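Local coordinates for protein aminopeptidase YwaD (Bacillus subtilis, PDB 6HC6) that releases N-terminal amino acids, among them arginine, lysine and leucine, from peptides as a zinc aminopeptidase with two zinc ions per subunit, at residues D96-T101 against L111-G116; I175-N178 against P184-P187; L271-V276 against D420-A425; I358-L363 against L415-D420. All coordinates share one frame; numbering follows the deposited sequence.

Interaction 1 (D96-T101 against L111-G116); sequences DRLEGT and LQAASG
Leu98 and Ala113 meet across a beta hairpin built from strands 97-104 and 107-113. The hairpin belongs to the same sheet as the strands of the PA domain. The two strand pieces run antiparallel, with 153° between their directions. No direct hydrogen bond joins the segments; waters bridge them. Strand 97-104 bonds its backbone to strand 214-222 instead, and Gln112 and Ala114 bond to Gly200 and Val198.

The tight part is made by apolar side chains, which pack on each other and on backbone atoms. Leu98 CB lies 3.6 Å from Ala113 CB. The same leucine sends its CD1 branch further along, to 3.4 Å from Ala114 O. Leu111 closes the other end. Its CG sits between its backbone N and carbonyl carbon (chi1 69°). CD2 then reaches Thr101 C at 3.4 Å, and CG approaches Gly100 O. Strand 214-222 backs this side: Leu98 also touches Ala221, and Leu111 touches Leu217 and Leu219. Gly100 has backbone angles that favour a residue without a side chain.

The loose part is wet. Three carbonyls of 96-101 accept hydrogen bonds from four waters, which reach over to the other segment. One water links Leu98 O to Ala113 N. Another links Gly100 O to Leu111 N, with a longer second leg of 3.3 Å. Outside this gap, Arg97 NH1 forms a salt bridge to Glu99 OE1 on its own strand. At the far end Asp96 O takes two waters. One, 2.8 Å from Asp96 O, accepts from Gly116 N; the other lies 2.6 Å from Ser115 OG.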
loop_
_atom_site.group_PDB
_atom_site.type_symbol
_atom_site.label_atom_id
_atom_site.label_comp_id
_atom_site.label_asym_id
_atom_site.label_seq_id
_atom_site.Cartn_x
_atom_site.Cartn_y
_atom_site.Cartn_z
ATOM N N ASP A 96 -8.937 10.625 -9.878
ATOM C CA ASP A 96 -9.251 11.838 -9.143
ATOM C C ASP A 96 -9.292 11.549 -7.648
ATOM O O ASP A 96 -9.630 10.445 -7.208
ATOM C CB ASP A 96 -10.593 12.416 -9.589
ATOM C CG ASP A 96 -10.610 12.816 -11.057
ATOM O OD1 ASP A 96 -9.530 13.047 -11.640
ATOM O OD2 ASP A 96 -11.722 12.921 -11.620
ATOM N N ARG A 97 -8.917 12.553 -6.871
ATOM C CA ARG A 97 -8.891 12.458 -5.423
ATOM C C ARG A 97 -10.091 13.219 -4.883
ATOM O O ARG A 97 -10.319 14.370 -5.264
ATOM C CB ARG A 97 -7.587 13.036 -4.871
ATOM C CG ARG A 97 -7.516 13.069 -3.348
ATOM C CD ARG A 97 -6.109 13.426 -2.878
ATOM N NE ARG A 97 -5.453 14.394 -3.760
ATOM C CZ ARG A 97 -5.340 15.695 -3.505
ATOM N NH1 ARG A 97 -5.843 16.207 -2.388
ATOM N NH2 ARG A 97 -4.720 16.488 -4.371
ATOM N N LEU A 98 -10.863 12.575 -4.018
ATOM C CA LEU A 98 -12.076 13.167 -3.472
ATOM C C LEU A 98 -11.849 13.585 -2.030
ATOM O O LEU A 98 -11.289 12.822 -1.234
ATOM C CB LEU A 98 -13.240 12.183 -3.527
ATOM C CG LEU A 98 -13.857 11.860 -4.878
ATOM C CD1 LEU A 98 -14.677 10.615 -4.704
ATOM C CD2 LEU A 98 -14.722 13.005 -5.347
ATOM N N GLU A 99 -12.303 14.791 -1.692
ATOM C CA GLU A 99 -12.207 15.288 -0.332
ATOM C C GLU A 99 -13.450 16.098 -0.019
ATOM O O GLU A 99 -14.072 16.681 -0.912
ATOM C CB GLU A 99 -10.954 16.145 -0.123
ATOM C CG GLU A 99 -9.749 15.332 0.354
ATOM C CD GLU A 99 -8.424 15.959 -0.028
ATOM O OE1 GLU A 99 -7.578 15.243 -0.607
ATOM O OE2 GLU A 99 -8.227 17.161 0.251
ATOM N N GLY A 100 -13.806 16.147 1.258
ATOM C CA GLY A 100 -14.882 17.036 1.645
ATOM C C GLY A 100 -15.387 16.747 3.043
ATOM O O GLY A 100 -14.664 16.216 3.886
ATOM N N THR A 101 -16.648 17.116 3.263
ATOM C CA THR A 101 -17.203 17.223 4.600
ATOM C C THR A 101 -18.617 16.663 4.636
ATOM O O THR A 101 -19.284 16.503 3.610
ATOM C CB THR A 101 -17.241 18.678 5.086
ATOM O OG1 THR A 101 -18.017 19.456 4.169
ATOM C CG2 THR A 101 -15.833 19.255 5.178
ATOM N N LEU A 111 -14.725 12.426 7.430
ATOM C CA LEU A 111 -14.997 11.382 6.461
ATOM C C LEU A 111 -13.748 11.084 5.650
ATOM O O LEU A 111 -12.813 11.885 5.583
ATOM C CB LEU A 111 -16.153 11.773 5.520
ATOM C CG LEU A 111 -15.920 12.907 4.512
ATOM C CD1 LEU A 111 -15.286 12.416 3.203
ATOM C CD2 LEU A 111 -17.229 13.598 4.191
ATOM N N GLN A 112 -13.754 9.915 5.023
ATOM C CA GLN A 112 -12.794 9.588 3.978
ATOM C C GLN A 112 -13.592 9.123 2.776
ATOM O O GLN A 112 -14.396 8.193 2.890
ATOM C CB GLN A 112 -11.810 8.506 4.429
ATOM C CG GLN A 112 -10.612 9.058 5.159
ATOM C CD GLN A 112 -9.468 9.332 4.212
ATOM O OE1 GLN A 112 -8.743 8.417 3.831
ATOM N NE2 GLN A 112 -9.320 10.588 3.799
ATOM N N ALA A 113 -13.385 9.776 1.639
ATOM C CA ALA A 113 -14.151 9.484 0.444
ATOM C C ALA A 113 -13.493 8.351 -0.325
ATOM O O ALA A 113 -12.265 8.228 -0.349
ATOM C CB ALA A 113 -14.273 10.724 -0.437
ATOM N N ALA A 114 -14.318 7.512 -0.934
ATOM C CA ALA A 114 -13.814 6.365 -1.670
ATOM C C ALA A 114 -13.321 6.802 -3.044
ATOM O O ALA A 114 -14.050 7.446 -3.804
ATOM C CB ALA A 114 -14.901 5.303 -1.811
ATOM N N SER A 115 -12.077 6.459 -3.358
ATOM C CA SER A 115 -11.579 6.669 -4.707
ATOM C C SER A 115 -12.493 5.970 -5.707
ATOM O O SER A 115 -12.936 4.840 -5.486
ATOM C CB SER A 115 -10.144 6.145 -4.816
ATOM O OG SER A 115 -9.616 6.345 -6.113
ATOM N N GLY A 116 -12.809 6.665 -6.794
ATOM C CA GLY A 116 -13.698 6.124 -7.798
ATOM C C GLY A 116 -15.171 6.380 -7.571
ATOM O O GLY A 116 -15.996 5.849 -8.325
HETATM O O HOH W 1 -11.955 9.197 -8.040
HETATM O O HOH W 2 -8.310 8.590 -5.782
HETATM O O HOH W 3 -11.445 12.020 1.475
HETATM O O HOH W 4 -14.121 15.490 6.408
#

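Interaction 2 (I175-N178 against P184-P187); sequences IYNN and PMTP
Met185 lays its bent side chain against Ile175 and Asn177, where the loop after strand 172-176 folds back on the strand's end within the PA domain. Its CG lies between the backbone N and the carbonyl carbon (chi1 42°). Further bends at chi2 and chi3 turn the sulfur and methyl toward the strand.

The apolar contacts come at Ile175. Its CG2 branch meets Met185 CE at 4.0 Å, and the two side chains cross at about a right angle. Its other branch ends in CD1, which lies 4.0 Å from Pro187 CB. One isoleucine thus touches two loop residues with two different branches. Tyr158 of helix 158-167 touches both Ile175 and Met185.

The sulfur contacts are with the backbone. Met185 SD comes within 3.6 Å of Asn177 N and 3.8 Å of Ile175 O. These are packing distances.

The mixed contacts involve Asn177. Its ND2 lies 3.7 Å from Met185 CB, and its CB lies 3.8 Å from Met185 CG. The amide's carbonyl end is used elsewhere: OD1 accepts from Arg153 NH1 and from Lys179 N, which helps to fix the amide's position.

Met185 is about 9 Å, side chain to side chain, from the zinc ligand His401. The loop is held to the strand here by van der Waals contact of Met185 and Pro187 with side chains and backbone, and by no direct hydrogen bond.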
loop_
_atom_site.group_PDB
_atom_site.type_symbol
_atom_site.label_atom_id
_atom_site.label_comp_id
_atom_site.label_asym_id
_atom_site.label_seq_id
_atom_site.Cartn_x
_atom_site.Cartn_y
_atom_site.Cartn_z
ATOM N N ILE A 175 -20.824 4.829 4.776
ATOM C CA ILE A 175 -20.519 3.575 5.452
ATOM C C ILE A 175 -19.791 3.921 6.738
ATOM O O ILE A 175 -18.810 4.667 6.711
ATOM C CB ILE A 175 -19.676 2.640 4.565
ATOM C CG1 ILE A 175 -20.388 2.398 3.231
ATOM C CG2 ILE A 175 -19.424 1.329 5.285
ATOM C CD1 ILE A 175 -19.593 1.571 2.219
ATOM N N TYR A 176 -20.282 3.421 7.869
ATOM C CA TYR A 176 -19.628 3.710 9.137
ATOM C C TYR A 176 -18.984 2.457 9.713
ATOM O O TYR A 176 -19.514 1.347 9.586
ATOM C CB TYR A 176 -20.595 4.340 10.147
ATOM C CG TYR A 176 -21.769 3.510 10.585
ATOM C CD1 TYR A 176 -22.955 3.499 9.847
ATOM C CD2 TYR A 176 -21.732 2.801 11.775
ATOM C CE1 TYR A 176 -24.059 2.764 10.275
ATOM C CE2 TYR A 176 -22.834 2.068 12.207
ATOM C CZ TYR A 176 -23.985 2.053 11.452
ATOM O OH TYR A 176 -25.073 1.321 11.886
ATOM N N ASN A 177 -17.827 2.654 10.339
ATOM C CA ASN A 177 -17.055 1.542 10.870
ATOM C C ASN A 177 -17.858 0.805 11.935
ATOM O O ASN A 177 -18.652 1.400 12.662
ATOM C CB ASN A 177 -15.745 2.056 11.462
ATOM C CG ASN A 177 -14.620 1.064 11.331
ATOM O OD1 ASN A 177 -14.834 -0.147 11.356
ATOM N ND2 ASN A 177 -13.397 1.574 11.206
ATOM N N ASN A 178 -17.668 -0.511 12.004
ATOM C CA ASN A 178 -18.172 -1.297 13.120
ATOM C C ASN A 178 -17.109 -1.507 14.184
ATOM O O ASN A 178 -17.354 -2.211 15.165
ATOM C CB ASN A 178 -18.700 -2.651 12.637
ATOM C CG ASN A 178 -17.617 -3.520 12.009
ATOM O OD1 ASN A 178 -16.573 -3.032 11.582
ATOM N ND2 ASN A 178 -17.869 -4.819 11.958
ATOM N N PRO A 184 -11.660 8.041 10.466
ATOM C CA PRO A 184 -12.726 7.429 9.667
ATOM C C PRO A 184 -12.135 6.436 8.684
ATOM O O PRO A 184 -11.046 6.644 8.149
ATOM C CB PRO A 184 -13.375 8.627 8.959
ATOM C CG PRO A 184 -12.332 9.704 8.993
ATOM C CD PRO A 184 -11.594 9.501 10.285
ATOM N N MET A 185 -12.854 5.336 8.479
ATOM C CA MET A 185 -12.416 4.280 7.577
ATOM C C MET A 185 -12.546 4.722 6.122
ATOM O O MET A 185 -13.462 5.458 5.755
ATOM C CB MET A 185 -13.262 3.024 7.807
ATOM C CG MET A 185 -14.745 3.351 8.005
ATOM S SD MET A 185 -15.962 2.232 7.238
ATOM C CE MET A 185 -15.629 2.498 5.500
ATOM N N THR A 186 -11.620 4.261 5.290
ATOM C CA THR A 186 -11.733 4.462 3.848
ATOM C C THR A 186 -12.588 3.348 3.251
ATOM O O THR A 186 -12.252 2.171 3.417
ATOM C CB THR A 186 -10.352 4.464 3.207
ATOM O OG1 THR A 186 -9.541 5.478 3.816
ATOM C CG2 THR A 186 -10.459 4.743 1.725
ATOM N N PRO A 187 -13.701 3.660 2.589
ATOM C CA PRO A 187 -14.546 2.594 1.993
ATOM C C PRO A 187 -14.075 2.193 0.597
ATOM O O PRO A 187 -14.738 2.460 -0.418
ATOM C CB PRO A 187 -15.935 3.241 1.990
ATOM C CG PRO A 187 -15.660 4.697 1.811
ATOM C CD PRO A 187 -14.347 4.985 2.516
#

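Interaction 3 (L271-V276 against D420-A425); sequences LEMARV and DLVTAA. With ACT (acetate ion), chain G.
Met273 and Thr423 join two helices, 260-277 and 412-430, in the peptidase M28 domain. Both helices rest on its mixed sheet: Met273 and Val422 each touch Leu322 of strand 316-322. The short helical segments approach to 10.3 Å between axes, and their directions differ by 48°.

Met273 and Thr423 carry most of the contact. Met273 CG is anti to the backbone N (chi1 -173°), which sends the chain across toward the other helix. It slides past Thr423 in the opposite direction, with Met273 CG 3.5 Å from Thr423 OG1. That hydroxyl is already bonded to Gly419 O one turn back in its own helix, so the methionine meets a satisfied oxygen. The chain bends at chi3, and Met273 CE comes to 3.7 Å from Val422 CG1. This last contact is less certain, because Val422 has two conformers. Val276 CG1 adds a looser touch at Thr423 CG2, 4.2 Å away.

Another face of helix 260-277 holds a charged pair. Arg275 grips Glu272 side-on, through NE to OE1 and NH2 to OE2. Lys44 N and His47 ND1 also bond that carboxylate. Arg275 NH1 donates to an acetate ion, probably from the crystallisation liquor, with acetate O at 2.6 Å.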
loop_
_atom_site.group_PDB
_atom_site.type_symbol
_atom_site.label_atom_id
_atom_site.label_comp_id
_atom_site.label_asym_id
_atom_site.label_seq_id
_atom_site.Cartn_x
_atom_site.Cartn_y
_atom_site.Cartn_z
ATOM N N LEU A 271 16.553 1.157 0.132
ATOM C CA LEU A 271 17.618 2.110 -0.186
ATOM C C LEU A 271 18.925 1.725 0.490
ATOM O O LEU A 271 20.002 1.855 -0.103
ATOM C CB LEU A 271 17.196 3.524 0.218
ATOM C CG LEU A 271 16.147 4.116 -0.704
ATOM C CD1 LEU A 271 15.574 5.401 -0.104
ATOM C CD2 LEU A 271 16.767 4.396 -2.088
ATOM N N GLU A 272 18.857 1.248 1.734
ATOM C CA GLU A 272 20.086 0.828 2.397
ATOM C C GLU A 272 20.654 -0.429 1.756
ATOM O O GLU A 272 21.879 -0.585 1.669
ATOM C CB GLU A 272 19.837 0.614 3.891
ATOM C CG GLU A 272 21.015 0.019 4.640
ATOM C CD GLU A 272 22.226 0.948 4.726
ATOM O OE1 GLU A 272 22.185 2.088 4.206
ATOM O OE2 GLU A 272 23.230 0.524 5.314
ATOM N N MET A 273 19.794 -1.329 1.275
ATOM C CA MET A 273 20.325 -2.476 0.547
ATOM C C MET A 273 21.034 -2.026 -0.722
ATOM O O MET A 273 22.095 -2.558 -1.073
ATOM C CB MET A 273 19.216 -3.472 0.213
ATOM C CG MET A 273 19.753 -4.767 -0.397
ATOM S SD MET A 273 18.444 -5.715 -1.200
ATOM C CE MET A 273 17.118 -5.540 0.039
ATOM N N ALA A 274 20.466 -1.036 -1.418
ATOM C CA ALA A 274 21.138 -0.491 -2.597
ATOM C C ALA A 274 22.505 0.082 -2.241
ATOM O O ALA A 274 23.467 -0.065 -3.004
ATOM C CB ALA A 274 20.260 0.575 -3.245
ATOM N N ARG A 275 22.612 0.746 -1.088
ATOM C CA ARG A 275 23.917 1.229 -0.647
ATOM C C ARG A 275 24.880 0.076 -0.412
ATOM O O ARG A 275 26.054 0.146 -0.803
ATOM C CB ARG A 275 23.784 2.068 0.627
ATOM C CG ARG A 275 25.105 2.752 1.002
ATOM C CD ARG A 275 25.110 3.300 2.419
ATOM N NE ARG A 275 25.043 2.244 3.435
ATOM C CZ ARG A 275 26.090 1.564 3.894
ATOM N NH1 ARG A 275 27.318 1.812 3.434
ATOM N NH2 ARG A 275 25.908 0.625 4.817
ATOM N N VAL A 276 24.410 -0.995 0.230
ATOM C CA VAL A 276 25.288 -2.131 0.496
ATOM C C VAL A 276 25.717 -2.801 -0.804
ATOM O O VAL A 276 26.887 -3.159 -0.979
ATOM C CB VAL A 276 24.599 -3.141 1.431
ATOM C CG1 VAL A 276 25.482 -4.386 1.568
ATOM C CG2 VAL A 276 24.371 -2.509 2.784
ATOM N N ASP A 420 19.167 -7.447 7.121
ATOM C CA ASP A 420 20.210 -8.459 6.967
ATOM C C ASP A 420 19.690 -9.680 6.216
ATOM O O ASP A 420 20.398 -10.250 5.377
ATOM C CB ASP A 420 20.771 -8.864 8.328
ATOM C CG ASP A 420 21.706 -7.819 8.907
ATOM O OD1 ASP A 420 22.369 -7.112 8.114
ATOM O OD2 ASP A 420 21.784 -7.706 10.151
ATOM N N LEU A 421 18.442 -10.078 6.478
ATOM C CA LEU A 421 17.907 -11.267 5.816
ATOM C C LEU A 421 17.703 -11.023 4.324
ATOM O O LEU A 421 18.150 -11.819 3.491
ATOM C CB LEU A 421 16.594 -11.702 6.481
ATOM C CG LEU A 421 15.880 -12.966 5.982
ATOM C CD1 LEU A 421 15.062 -12.736 4.687
ATOM C CD2 LEU A 421 16.868 -14.113 5.796
ATOM N N VAL A 422 17.001 -9.948 3.962
ATOM C CA VAL A 422 16.709 -9.728 2.548
ATOM C C VAL A 422 17.971 -9.328 1.793
ATOM O O VAL A 422 18.125 -9.654 0.603
ATOM C CB VAL A 422 15.590 -8.682 2.381
ATOM C CG1 VAL A 422 15.171 -8.594 0.924
ATOM C CG2 VAL A 422 14.386 -9.028 3.269
ATOM N N THR A 423 18.906 -8.634 2.455
ATOM C CA THR A 423 20.167 -8.322 1.777
ATOM C C THR A 423 20.933 -9.596 1.447
ATOM O O THR A 423 21.489 -9.734 0.349
ATOM C CB THR A 423 21.025 -7.384 2.631
ATOM O OG1 THR A 423 20.369 -6.115 2.743
ATOM C CG2 THR A 423 22.390 -7.167 1.988
ATOM N N ALA A 424 20.959 -10.549 2.380
ATOM C CA ALA A 424 21.632 -11.809 2.111
ATOM C C ALA A 424 20.895 -12.609 1.050
ATOM O O ALA A 424 21.523 -13.326 0.264
ATOM C CB ALA A 424 21.771 -12.626 3.395
ATOM N N ALA A 425 19.564 -12.529 1.038
ATOM C CA ALA A 425 18.779 -13.245 0.037
ATOM C C ALA A 425 19.034 -12.685 -1.358
ATOM O O ALA A 425 19.228 -13.439 -2.316
ATOM C CB ALA A 425 17.289 -13.161 0.377
HETATM C C ACT G . 29.198 4.384 2.246
HETATM O O ACT G . 28.819 3.255 1.837
HETATM O OXT ACT G . 30.052 4.655 3.140
HETATM C CH3 ACT G . 28.533 5.614 1.565
#

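Interaction 4 (I358-L363 against L415-D420); sequences IGFDSL and LQQAGD
Phe360 and Gln417 cross obliquely, with 32° between the planes of ring and amide. The amide comes at the ring on a slant, by its CD1 and CE1 side. Phe360 CD1 lies 3.4 Å from Gln417 CD, and Phe360 CE1 lies 3.6 Å from Gln417 CG. Gln417 starts with CG anti to its backbone N and then bends at chi2 (62°). The bend brings the amide up to the ring. On one face of the ring, Ser362 N sits 3.9 Å above the ring plane, over its centre.

Ile358 works from another direction. Its CD1 makes its contacts with 415-420, passing 4.0 Å from Gln417 OE1 and 4.1 Å from Asp420 O. Gly359, with positive phi, is where the chain leaves helical angles and turns toward Phe360.

Within 415-420, Gln416 NE2 donates to Asp420 OD2 with an N-H...acceptor angle of 177°, from above the carboxylate plane. Gln416 also bonds Phe43 O and Ala45 N, which ties the helix to the N-terminal part of the chain.

This surface contact links the turn between helix 346-358 and strand 363-367 to helix 412-430. Ile358 continues onto Leu421 and Ala424 of that helix, while Phe360 also touches Leu335 of strand 334-339.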
loop_
_atom_site.group_PDB
_atom_site.type_symbol
_atom_site.label_atom_id
_atom_site.label_comp_id
_atom_site.label_asym_id
_atom_site.label_seq_id
_atom_site.Cartn_x
_atom_site.Cartn_y
_atom_site.Cartn_z
ATOM N N ILE A 358 22.812 -16.878 7.715
ATOM C CA ILE A 358 22.906 -15.905 8.802
ATOM C C ILE A 358 22.315 -16.420 10.106
ATOM O O ILE A 358 22.353 -15.701 11.112
ATOM C CB ILE A 358 22.246 -14.563 8.422
ATOM C CG1 ILE A 358 20.722 -14.708 8.341
ATOM C CG2 ILE A 358 22.831 -14.047 7.117
ATOM C CD1 ILE A 358 20.003 -13.422 7.994
ATOM N N GLY A 359 21.780 -17.639 10.125
ATOM C CA GLY A 359 21.163 -18.171 11.326
ATOM C C GLY A 359 19.939 -17.391 11.770
ATOM O O GLY A 359 19.978 -16.708 12.799
ATOM N N PHE A 360 18.852 -17.483 10.995
ATOM C CA PHE A 360 17.574 -16.839 11.298
ATOM C C PHE A 360 16.485 -17.904 11.179
ATOM O O PHE A 360 16.288 -18.473 10.102
ATOM C CB PHE A 360 17.336 -15.660 10.346
ATOM C CG PHE A 360 15.987 -15.006 10.501
ATOM C CD1 PHE A 360 15.670 -14.309 11.656
ATOM C CD2 PHE A 360 15.046 -15.075 9.480
ATOM C CE1 PHE A 360 14.425 -13.699 11.803
ATOM C CE2 PHE A 360 13.805 -14.462 9.612
ATOM C CZ PHE A 360 13.497 -13.773 10.774
ATOM N N ASP A 361 15.804 -18.219 12.287
ATOM C CA ASP A 361 14.874 -19.351 12.310
ATOM C C ASP A 361 13.407 -18.936 12.278
ATOM O O ASP A 361 12.533 -19.811 12.325
ATOM C CB ASP A 361 15.122 -20.223 13.547
ATOM C CG ASP A 361 16.257 -21.210 13.360
ATOM O OD1 ASP A 361 16.571 -21.578 12.203
ATOM O OD2 ASP A 361 16.834 -21.627 14.390
ATOM N N SER A 362 13.112 -17.635 12.195
ATOM C CA SER A 362 11.742 -17.126 12.218
ATOM C C SER A 362 11.297 -16.606 10.853
ATOM O O SER A 362 10.581 -15.601 10.753
ATOM C CB SER A 362 11.572 -16.044 13.288
ATOM O OG SER A 362 12.041 -16.489 14.562
ATOM N N LEU A 363 11.706 -17.305 9.796
ATOM C CA LEU A 363 11.267 -17.030 8.433
ATOM C C LEU A 363 10.183 -18.033 8.052
ATOM O O LEU A 363 10.367 -19.245 8.217
ATOM C CB LEU A 363 12.448 -17.120 7.462
ATOM C CG LEU A 363 12.240 -16.524 6.065
ATOM C CD1 LEU A 363 12.218 -15.016 6.162
ATOM C CD2 LEU A 363 13.338 -16.977 5.108
ATOM N N LEU A 415 14.276 -3.553 11.760
ATOM C CA LEU A 415 14.863 -3.114 10.498
ATOM C C LEU A 415 16.158 -3.855 10.208
ATOM O O LEU A 415 16.402 -4.279 9.071
ATOM C CB LEU A 415 15.140 -1.612 10.536
ATOM C CG LEU A 415 13.918 -0.692 10.509
ATOM C CD1 LEU A 415 14.340 0.742 10.792
ATOM C CD2 LEU A 415 13.192 -0.814 9.168
ATOM N N GLN A 416 16.999 -4.012 11.229
ATOM C CA GLN A 416 18.294 -4.653 11.044
ATOM C C GLN A 416 18.136 -6.115 10.653
ATOM O O GLN A 416 18.799 -6.596 9.726
ATOM C CB GLN A 416 19.122 -4.519 12.324
ATOM C CG GLN A 416 20.524 -5.082 12.208
ATOM C CD GLN A 416 21.373 -4.224 11.304
ATOM O OE1 GLN A 416 21.415 -3.000 11.455
ATOM N NE2 GLN A 416 22.046 -4.855 10.344
ATOM N N GLN A 417 17.265 -6.841 11.351
ATOM C CA GLN A 417 17.113 -8.266 11.069
ATOM C C GLN A 417 16.467 -8.488 9.709
ATOM O O GLN A 417 16.908 -9.354 8.942
ATOM C CB GLN A 417 16.292 -8.935 12.175
ATOM C CG GLN A 417 16.009 -10.424 11.942
ATOM C CD GLN A 417 17.273 -11.287 11.885
ATOM O OE1 GLN A 417 17.838 -11.525 10.810
ATOM N NE2 GLN A 417 17.708 -11.772 13.043
ATOM N N ALA A 418 15.425 -7.716 9.391
ATOM C CA ALA A 418 14.836 -7.789 8.058
ATOM C C ALA A 418 15.850 -7.374 6.998
ATOM O O ALA A 418 16.002 -8.045 5.971
ATOM C CB ALA A 418 13.588 -6.910 7.976
ATOM N N GLY A 419 16.558 -6.270 7.235
ATOM C CA GLY A 419 17.561 -5.823 6.278
ATOM C C GLY A 419 18.653 -6.851 6.043
ATOM O O GLY A 419 19.043 -7.112 4.898
ATOM N N ASP A 420 19.167 -7.447 7.121
ATOM C CA ASP A 420 20.210 -8.459 6.967
ATOM C C ASP A 420 19.690 -9.680 6.216
ATOM O O ASP A 420 20.398 -10.250 5.377
ATOM C CB ASP A 420 20.771 -8.864 8.328
ATOM C CG ASP A 420 21.706 -7.819 8.907
ATOM O OD1 ASP A 420 22.369 -7.112 8.114
ATOM O OD2 ASP A 420 21.784 -7.706 10.151
#

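Overall arrangement
From the N terminus, interaction 1 comes first and closes the short loop of a hairpin. Interaction 2 follows in series and closes an even shorter loop after strand 172-176. The two touch, with Ala114 against Pro187 and Gln112 against Met185 and Thr186, and both reach the same sheet. Interaction 3 then spans over 140 residues of the peptidase domain and joins two of its helices. Interaction 4 is nested inside that long loop. It shares Asp420 and helix 412-430 with interaction 3, and Leu421 touches Leu363. The centres of the two pairs lie about 36 to 39 Å apart, and none of the four interactions bridges them.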